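Local coordinates for probable E3 ubiquitin-protein ligase HERC1 (Homo sapiens, PDB 4QT6) that is probably an E3 ubiquitin ligase of the HECT type, seen here through its SPRY domain, a fold that commonly serves in protein-protein recognition, at residues D74-R79 and V131-L136. Residues are numbered along the deposited sequence; the frame is centred on the assembly and turned at random.
With ARF (formamide), chain C; ARF (formamide), chain B.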
loop_
_atom_site.group_PDB
_atom_site.type_symbol
_atom_site.label_atom_id
_atom_site.label_comp_id
_atom_site.label_asym_id
_atom_site.label_seq_id
_atom_site.Cartn_x
_atom_site.Cartn_y
_atom_site.Cartn_z
ATOM N N ASP A 74 -6.491 8.226 -6.966
ATOM C CA ASP A 74 -7.267 7.035 -6.598
ATOM C C ASP A 74 -6.657 6.333 -5.396
ATOM O O ASP A 74 -7.380 5.626 -4.671
ATOM C CB ASP A 74 -7.365 6.054 -7.764
ATOM C CG ASP A 74 -8.314 6.521 -8.839
ATOM O OD1 ASP A 74 -9.265 7.283 -8.525
ATOM O OD2 ASP A 74 -8.110 6.096 -9.991
HETATM N N MSE A 75 -5.364 6.539 -5.194
HETATM C CA MSE A 75 -4.588 5.862 -4.145
HETATM C C MSE A 75 -3.903 6.855 -3.242
HETATM O O MSE A 75 -3.636 8.012 -3.612
HETATM C CB MSE A 75 -3.543 4.918 -4.747
HETATM C CG MSE A 75 -4.157 4.029 -5.822
HETATM SE SE MSE A 75 -2.777 2.759 -6.463
HETATM C CE MSE A 75 -4.028 1.382 -7.064
ATOM N N TRP A 76 -3.612 6.404 -2.047
ATOM C CA TRP A 76 -2.805 7.119 -1.072
ATOM C C TRP A 76 -1.643 6.186 -0.769
ATOM O O TRP A 76 -1.844 5.079 -0.235
ATOM C CB TRP A 76 -3.600 7.374 0.211
ATOM C CG TRP A 76 -4.612 8.493 0.182
ATOM C CD1 TRP A 76 -4.455 9.732 0.745
ATOM C CD2 TRP A 76 -5.932 8.472 -0.369
ATOM N NE1 TRP A 76 -5.567 10.481 0.544
ATOM C CE2 TRP A 76 -6.508 9.743 -0.113
ATOM C CE3 TRP A 76 -6.678 7.532 -1.084
ATOM C CZ2 TRP A 76 -7.788 10.071 -0.536
ATOM C CZ3 TRP A 76 -7.961 7.867 -1.492
ATOM C CH2 TRP A 76 -8.507 9.123 -1.201
ATOM N N LEU A 77 -0.430 6.584 -1.130
ATOM C CA LEU A 77 0.673 5.638 -1.211
ATOM C C LEU A 77 1.898 6.072 -0.442
ATOM O O LEU A 77 2.197 7.267 -0.315
ATOM C CB LEU A 77 1.056 5.395 -2.662
ATOM C CG LEU A 77 -0.004 4.760 -3.535
ATOM C CD1 LEU A 77 0.418 4.784 -5.001
ATOM C CD2 LEU A 77 -0.303 3.335 -3.078
ATOM N N TYR A 78 2.644 5.075 0.011
ATOM C CA TYR A 78 3.847 5.221 0.820
ATOM C C TYR A 78 4.922 4.354 0.151
ATOM O O TYR A 78 4.774 3.133 -0.030
ATOM C CB TYR A 78 3.515 4.820 2.278
ATOM C CG TYR A 78 4.606 4.729 3.308
ATOM C CD1 TYR A 78 5.712 5.566 3.264
ATOM C CD2 TYR A 78 4.473 3.873 4.411
ATOM C CE1 TYR A 78 6.705 5.473 4.234
ATOM C CE2 TYR A 78 5.452 3.790 5.388
ATOM C CZ TYR A 78 6.561 4.609 5.302
ATOM O OH TYR A 78 7.536 4.502 6.284
ATOM N N ARG A 79 5.999 5.019 -0.260
ATOM C CA ARG A 79 7.017 4.429 -1.140
ATOM C C ARG A 79 8.209 3.842 -0.372
ATOM O O ARG A 79 8.861 4.544 0.433
ATOM C CB ARG A 79 7.478 5.519 -2.117
ATOM C CG ARG A 79 8.529 5.119 -3.125
ATOM C CD ARG A 79 8.785 6.287 -4.067
ATOM N NE ARG A 79 9.954 6.094 -4.917
ATOM C CZ ARG A 79 10.666 7.083 -5.464
ATOM N NH1 ARG A 79 10.338 8.364 -5.244
ATOM N NH2 ARG A 79 11.715 6.787 -6.224
ATOM N N VAL A 131 -8.916 12.673 4.051
ATOM C CA VAL A 131 -9.149 11.544 3.168
ATOM C C VAL A 131 -10.611 11.547 2.737
ATOM O O VAL A 131 -11.493 11.521 3.565
ATOM C CB VAL A 131 -8.756 10.229 3.874
ATOM C CG1 VAL A 131 -9.165 9.007 3.058
ATOM C CG2 VAL A 131 -7.275 10.243 4.141
ATOM N N ASP A 132 -10.864 11.555 1.442
ATOM C CA ASP A 132 -12.171 11.908 0.907
ATOM C C ASP A 132 -12.812 10.850 0.009
ATOM O O ASP A 132 -13.514 11.159 -0.939
ATOM C CB ASP A 132 -12.065 13.269 0.196
ATOM C CG ASP A 132 -11.111 13.254 -1.006
ATOM O OD1 ASP A 132 -10.490 12.206 -1.313
ATOM O OD2 ASP A 132 -10.975 14.321 -1.654
ATOM N N ALA A 133 -12.554 9.575 0.318
ATOM C CA ALA A 133 -13.273 8.469 -0.319
ATOM C C ALA A 133 -14.259 7.840 0.638
ATOM O O ALA A 133 -14.033 7.834 1.849
ATOM C CB ALA A 133 -12.313 7.415 -0.814
ATOM N N ALA A 134 -15.357 7.335 0.080
ATOM C CA ALA A 134 -16.367 6.668 0.855
ATOM C C ALA A 134 -15.959 5.258 1.235
ATOM O O ALA A 134 -16.346 4.781 2.312
ATOM C CB ALA A 134 -17.673 6.616 0.098
ATOM N N GLU A 135 -15.247 4.582 0.339
ATOM C CA GLU A 135 -14.817 3.212 0.598
ATOM C C GLU A 135 -13.384 3.045 0.116
ATOM O O GLU A 135 -13.041 3.449 -1.000
ATOM C CB GLU A 135 -15.726 2.220 -0.109
ATOM C CG GLU A 135 -15.345 0.758 0.118
ATOM C CD GLU A 135 -16.471 -0.227 -0.069
ATOM O OE1 GLU A 135 -17.507 0.111 -0.659
ATOM O OE2 GLU A 135 -16.315 -1.378 0.417
ATOM N N LEU A 136 -12.552 2.438 0.950
ATOM C CA LEU A 136 -11.129 2.284 0.638
ATOM C C LEU A 136 -10.667 0.876 0.916
ATOM O O LEU A 136 -11.158 0.207 1.838
ATOM C CB LEU A 136 -10.249 3.285 1.393
ATOM C CG LEU A 136 -10.373 4.723 0.877
ATOM C CD1 LEU A 136 -9.684 5.706 1.821
ATOM C CD2 LEU A 136 -9.780 4.821 -0.521
HETATM N N ARF C . 6.626 5.306 8.915
HETATM C C ARF C . 7.250 6.090 9.802
HETATM O O ARF C . 8.319 6.608 9.502
HETATM N N ARF B . 14.161 2.428 -6.698
HETATM C C ARF B . 13.730 3.681 -6.832
HETATM O O ARF B . 12.556 3.962 -6.646
#
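The indole of Trp76 fits against the loop 131-136, where Val131, Asp132, Ala133 and Leu136 meet it, in the two-sheet antiparallel beta sandwich of a SPRY (B30.2) domain. Trp76 lies on strand 75-79 of the six-stranded sheet; the loop runs from strand 125-128, at one edge of the seven-stranded sheet, to strand 137-142 of the six-stranded one. With CG anti to its carbonyl carbon (chi1 -77°) and the ring turned about CB-CG (chi2 -104°), the benzo half of Trp76 meets the loop. Val131 CG1 lies over one face of the indole, offset toward its rim and 4.0 Å from CZ2 of Trp76, while the other methyl, CG2, reaches the pyrrole end at NE1. Leu136 comes in at about a right angle, its CD2 methyl 3.7 Å from Trp76 CZ3. Ala133 adds CB against CH2. These contacts are apolar and largely buried: Ile115 of strand 114-119 touches both Trp76 and Val131, carrying the packing into the seven-stranded sheet, and the ring of His87 stacks with the indole. Farther along the strand, Tyr78 and Arg79 each bind a formamide molecule. Tyr78 OH accepts a nearly straight hydrogen bond from N of one formamide (2.9 Å), and Arg79 NH2 donates to O of a second formamide (3.0 Å), that oxygen lying at the guanidinium edge. Asp132 supplies the polar margin of the contact. Its carboxylate is turned 81° from the indole plane and forms a salt bridge from OD1 to Arg61 NH2; Arg61 also touches Trp76 and Ala133. The same OD1 sits at the indole edge, in the ring plane, 3.5 Å from Trp76 CZ2 and 3.7 Å from Trp76 CH2.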